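Local coordinates for Exo-alpha-sialidase (Clostridium perfringens, PDB 2V72), which binds galactose through a family 32 carbohydrate-binding module of a large sialidase toxin, probably directing the enzyme toward galactose-bearing glycans, at residues R63-R73 with S135-E143. Sequence-based numbering, arbitrary orientation.
Sequences RKVSSIAITPR and SIAELNVYE. With CA (calcium ion), chain B; GAL (beta-D-galactopyranose), chain C.
Strands 63-71 and 138-142 run antiparallel, with axes 4.8 Å apart at closest approach and 164° between their directions, and pair from Ser67 with Tyr142 to Thr71 with Glu138 in the beta-sandwich of this F5/8 type C (discoidin-like) module. The pair illustrates a regular ladder flanked at each end by a classic beta bulge, where two residues of one strand face one of the other. At one end Ser66 and Ser67 both face Tyr142, whose O accepts a bond from Ser66 N and a weak one from Ser67 N. At the other, Ala137 and Glu138 both face Thr71, and Thr71 O takes two donors, Ala137 N at 2.9 Å and Glu138 N at 3.3 Å. This second bulge adjoins the calcium ion, which Ala137 O and Glu138 OE2 bind together with Ser31, Asp34, Asn36 and Thr39. Glu138 CB lies alongside Thr71 CB, and a bend at chi2 (-59°) then carries the carboxylate, which also has Gln13 as a polar partner, away to the metal.

Ile68, Ile70, Leu139 and Val141 share the face turned to the strand 121-129 of the other sheet; the apolar row continues at both ends, where Ile70 CG2 meets Ile136 CG1 at 3.9 Å and Val65 CB meets Val141 CG1. On the opposite face Ala69 CB meets the edge of the Tyr142 ring at CE1, while one water links Ala69 O, Thr71 OG1 and Asn140 ND2. Glu143 closes the far end: its OE1 accepts from Lys64 N at 2.8 Å, and OE2 makes a long salt bridge to Arg63 NH1, while Arg63 NH2 pairs with Glu15. Beyond the calcium end, a second water joins Arg73 N to Ser135 OG, which also has Asn78 as a polar partner, and the Arg73 guanidinium, its NE bonded to Ser75 O, reaches galactose edge-on: NH1 and NH2 both donate to O3 of the sugar, at 2.8 and 2.9 Å.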
# COMPACT_ATOMS: atom_id res chain seq x y z
N ARG A 63 -14.91 3.79 6.36
CA ARG A 63 -15.23 3.50 4.97
C ARG A 63 -15.65 2.04 4.80
O ARG A 63 -15.35 1.21 5.65
CB ARG A 63 -14.01 3.78 4.08
CG ARG A 63 -13.35 5.13 4.28
CD ARG A 63 -14.08 6.25 3.56
NE ARG A 63 -13.32 7.49 3.67
CZ ARG A 63 -13.60 8.63 3.04
NH1 ARG A 63 -14.64 8.74 2.23
NH2 ARG A 63 -12.81 9.69 3.24
N LYS A 64 -16.35 1.75 3.70
CA LYS A 64 -16.69 0.38 3.32
C LYS A 64 -15.95 0.03 2.03
O LYS A 64 -16.45 0.30 0.93
CB LYS A 64 -18.20 0.23 3.12
CG LYS A 64 -19.02 0.27 4.39
CD LYS A 64 -20.51 0.08 4.08
CE LYS A 64 -21.36 0.14 5.34
NZ LYS A 64 -20.92 -0.85 6.38
N VAL A 65 -14.77 -0.56 2.16
CA VAL A 65 -13.89 -0.69 1.00
C VAL A 65 -14.12 -1.99 0.24
O VAL A 65 -14.12 -3.09 0.81
CB VAL A 65 -12.37 -0.40 1.33
CG1 VAL A 65 -12.24 0.52 2.55
CG2 VAL A 65 -11.55 -1.66 1.52
N SER A 66 -14.36 -1.84 -1.06
CA SER A 66 -14.61 -2.98 -1.94
C SER A 66 -13.36 -3.40 -2.70
O SER A 66 -13.26 -4.54 -3.13
CB SER A 66 -15.78 -2.71 -2.89
OG SER A 66 -15.78 -1.37 -3.37
N SER A 67 -12.40 -2.49 -2.86
CA SER A 67 -11.14 -2.82 -3.55
C SER A 67 -9.99 -1.88 -3.25
O SER A 67 -10.18 -0.76 -2.77
CB SER A 67 -11.34 -2.95 -5.07
OG SER A 67 -11.57 -1.69 -5.67
N ILE A 68 -8.78 -2.35 -3.56
CA ILE A 68 -7.54 -1.58 -3.39
C ILE A 68 -6.66 -1.80 -4.62
O ILE A 68 -6.43 -2.94 -5.03
CB ILE A 68 -6.78 -2.00 -2.09
CG1 ILE A 68 -7.65 -1.74 -0.85
CG2 ILE A 68 -5.46 -1.25 -1.96
CD1 ILE A 68 -7.37 -2.66 0.31
N ALA A 69 -6.18 -0.71 -5.22
CA ALA A 69 -5.25 -0.79 -6.34
C ALA A 69 -3.85 -0.35 -5.91
O ALA A 69 -3.63 0.79 -5.49
CB ALA A 69 -5.74 0.04 -7.52
N ILE A 70 -2.91 -1.28 -6.03
CA ILE A 70 -1.51 -1.06 -5.67
C ILE A 70 -0.67 -0.91 -6.94
O ILE A 70 -0.38 -1.89 -7.64
CB ILE A 70 -0.96 -2.22 -4.79
CG1 ILE A 70 -1.81 -2.41 -3.52
CG2 ILE A 70 0.51 -1.99 -4.43
CD1 ILE A 70 -3.00 -3.37 -3.70
N THR A 71 -0.30 0.33 -7.23
CA THR A 71 0.49 0.68 -8.41
C THR A 71 2.00 0.61 -8.10
O THR A 71 2.51 1.39 -7.29
CB THR A 71 0.15 2.10 -8.90
OG1 THR A 71 -1.28 2.23 -9.03
CG2 THR A 71 0.83 2.42 -10.23
N PRO A 72 2.71 -0.33 -8.74
CA PRO A 72 4.15 -0.41 -8.60
C PRO A 72 4.87 0.78 -9.23
O PRO A 72 4.25 1.59 -9.92
CB PRO A 72 4.51 -1.70 -9.36
CG PRO A 72 3.24 -2.44 -9.50
CD PRO A 72 2.20 -1.40 -9.62
N ARG A 73 6.17 0.87 -8.99
CA ARG A 73 7.01 1.88 -9.62
C ARG A 73 6.95 1.82 -11.14
O ARG A 73 7.02 0.76 -11.75
CB ARG A 73 8.45 1.77 -9.13
CG ARG A 73 9.13 0.44 -9.40
CD ARG A 73 10.46 0.36 -8.67
NE ARG A 73 11.38 1.41 -9.10
CZ ARG A 73 12.40 1.86 -8.37
NH1 ARG A 73 12.65 1.38 -7.16
NH2 ARG A 73 13.17 2.82 -8.86
N SER A 135 8.38 -0.97 -2.53
CA SER A 135 7.98 0.29 -3.14
C SER A 135 6.53 0.24 -3.63
O SER A 135 6.04 -0.81 -4.05
CB SER A 135 8.93 0.70 -4.28
OG SER A 135 9.04 -0.29 -5.29
N ILE A 136 5.86 1.39 -3.53
CA ILE A 136 4.51 1.60 -4.04
C ILE A 136 4.47 3.03 -4.55
O ILE A 136 4.72 3.97 -3.79
CB ILE A 136 3.40 1.39 -2.95
CG1 ILE A 136 3.28 -0.08 -2.55
CG2 ILE A 136 2.05 1.91 -3.44
CD1 ILE A 136 2.39 -0.33 -1.32
N ALA A 137 4.19 3.21 -5.83
CA ALA A 137 4.12 4.54 -6.43
C ALA A 137 2.77 5.20 -6.19
O ALA A 137 2.70 6.41 -5.97
CB ALA A 137 4.48 4.50 -7.93
N GLU A 138 1.70 4.40 -6.23
CA GLU A 138 0.34 4.88 -5.94
C GLU A 138 -0.53 3.83 -5.25
O GLU A 138 -0.45 2.64 -5.55
CB GLU A 138 -0.36 5.36 -7.21
CG GLU A 138 -0.03 6.77 -7.65
CD GLU A 138 -0.37 7.80 -6.61
OE1 GLU A 138 -1.56 7.96 -6.26
OE2 GLU A 138 0.58 8.47 -6.13
N LEU A 139 -1.35 4.30 -4.31
CA LEU A 139 -2.29 3.45 -3.61
C LEU A 139 -3.66 4.12 -3.60
O LEU A 139 -3.80 5.26 -3.15
CB LEU A 139 -1.83 3.15 -2.18
CG LEU A 139 -2.68 2.08 -1.50
CD1 LEU A 139 -1.82 1.08 -0.76
CD2 LEU A 139 -3.76 2.68 -0.61
N ASN A 140 -4.65 3.40 -4.12
CA ASN A 140 -6.01 3.90 -4.18
C ASN A 140 -6.97 2.95 -3.49
O ASN A 140 -6.74 1.73 -3.47
CB ASN A 140 -6.41 4.13 -5.64
CG ASN A 140 -5.76 5.34 -6.23
OD1 ASN A 140 -6.22 6.47 -6.01
ND2 ASN A 140 -4.68 5.13 -6.97
N VAL A 141 -8.02 3.51 -2.91
CA VAL A 141 -8.98 2.70 -2.15
C VAL A 141 -10.37 3.01 -2.66
O VAL A 141 -10.75 4.18 -2.81
CB VAL A 141 -8.89 2.93 -0.62
CG1 VAL A 141 -9.69 1.87 0.13
CG2 VAL A 141 -7.43 2.88 -0.14
N TYR A 142 -11.13 1.97 -2.94
CA TYR A 142 -12.41 2.15 -3.59
C TYR A 142 -13.54 1.69 -2.70
O TYR A 142 -13.39 0.71 -1.96
CB TYR A 142 -12.42 1.43 -4.94
CG TYR A 142 -11.38 1.99 -5.88
CD1 TYR A 142 -10.06 1.51 -5.86
CD2 TYR A 142 -11.70 3.01 -6.77
CE1 TYR A 142 -9.11 2.03 -6.71
CE2 TYR A 142 -10.74 3.54 -7.62
CZ TYR A 142 -9.45 3.05 -7.59
OH TYR A 142 -8.50 3.57 -8.43
N GLU A 143 -14.64 2.43 -2.74
CA GLU A 143 -15.89 2.04 -2.08
C GLU A 143 -16.92 1.69 -3.16
O GLU A 143 -18.08 1.39 -2.85
CB GLU A 143 -16.45 3.16 -1.19
CG GLU A 143 -15.48 3.73 -0.16
CD GLU A 143 -16.19 4.49 0.95
OE1 GLU A 143 -16.76 3.82 1.85
OE2 GLU A 143 -16.19 5.74 0.94
CA CA B . 2.97 8.71 -6.09
C1 GAL C . 18.06 2.72 -7.26
C2 GAL C . 16.57 2.98 -7.50
C3 GAL C . 15.88 3.43 -6.21
C4 GAL C . 16.24 2.55 -5.01
C5 GAL C . 17.74 2.31 -4.92
C6 GAL C . 18.05 1.31 -3.81
O1 GAL C . 18.59 2.12 -8.41
O2 GAL C . 16.40 3.93 -8.53
O3 GAL C . 14.48 3.39 -6.39
O4 GAL C . 15.59 1.30 -5.13
O5 GAL C . 18.24 1.83 -6.17
O6 GAL C . 19.43 1.37 -3.50
O HOH W 1 -3.30 2.79 -7.38
O HOH W 2 6.88 -0.79 -6.97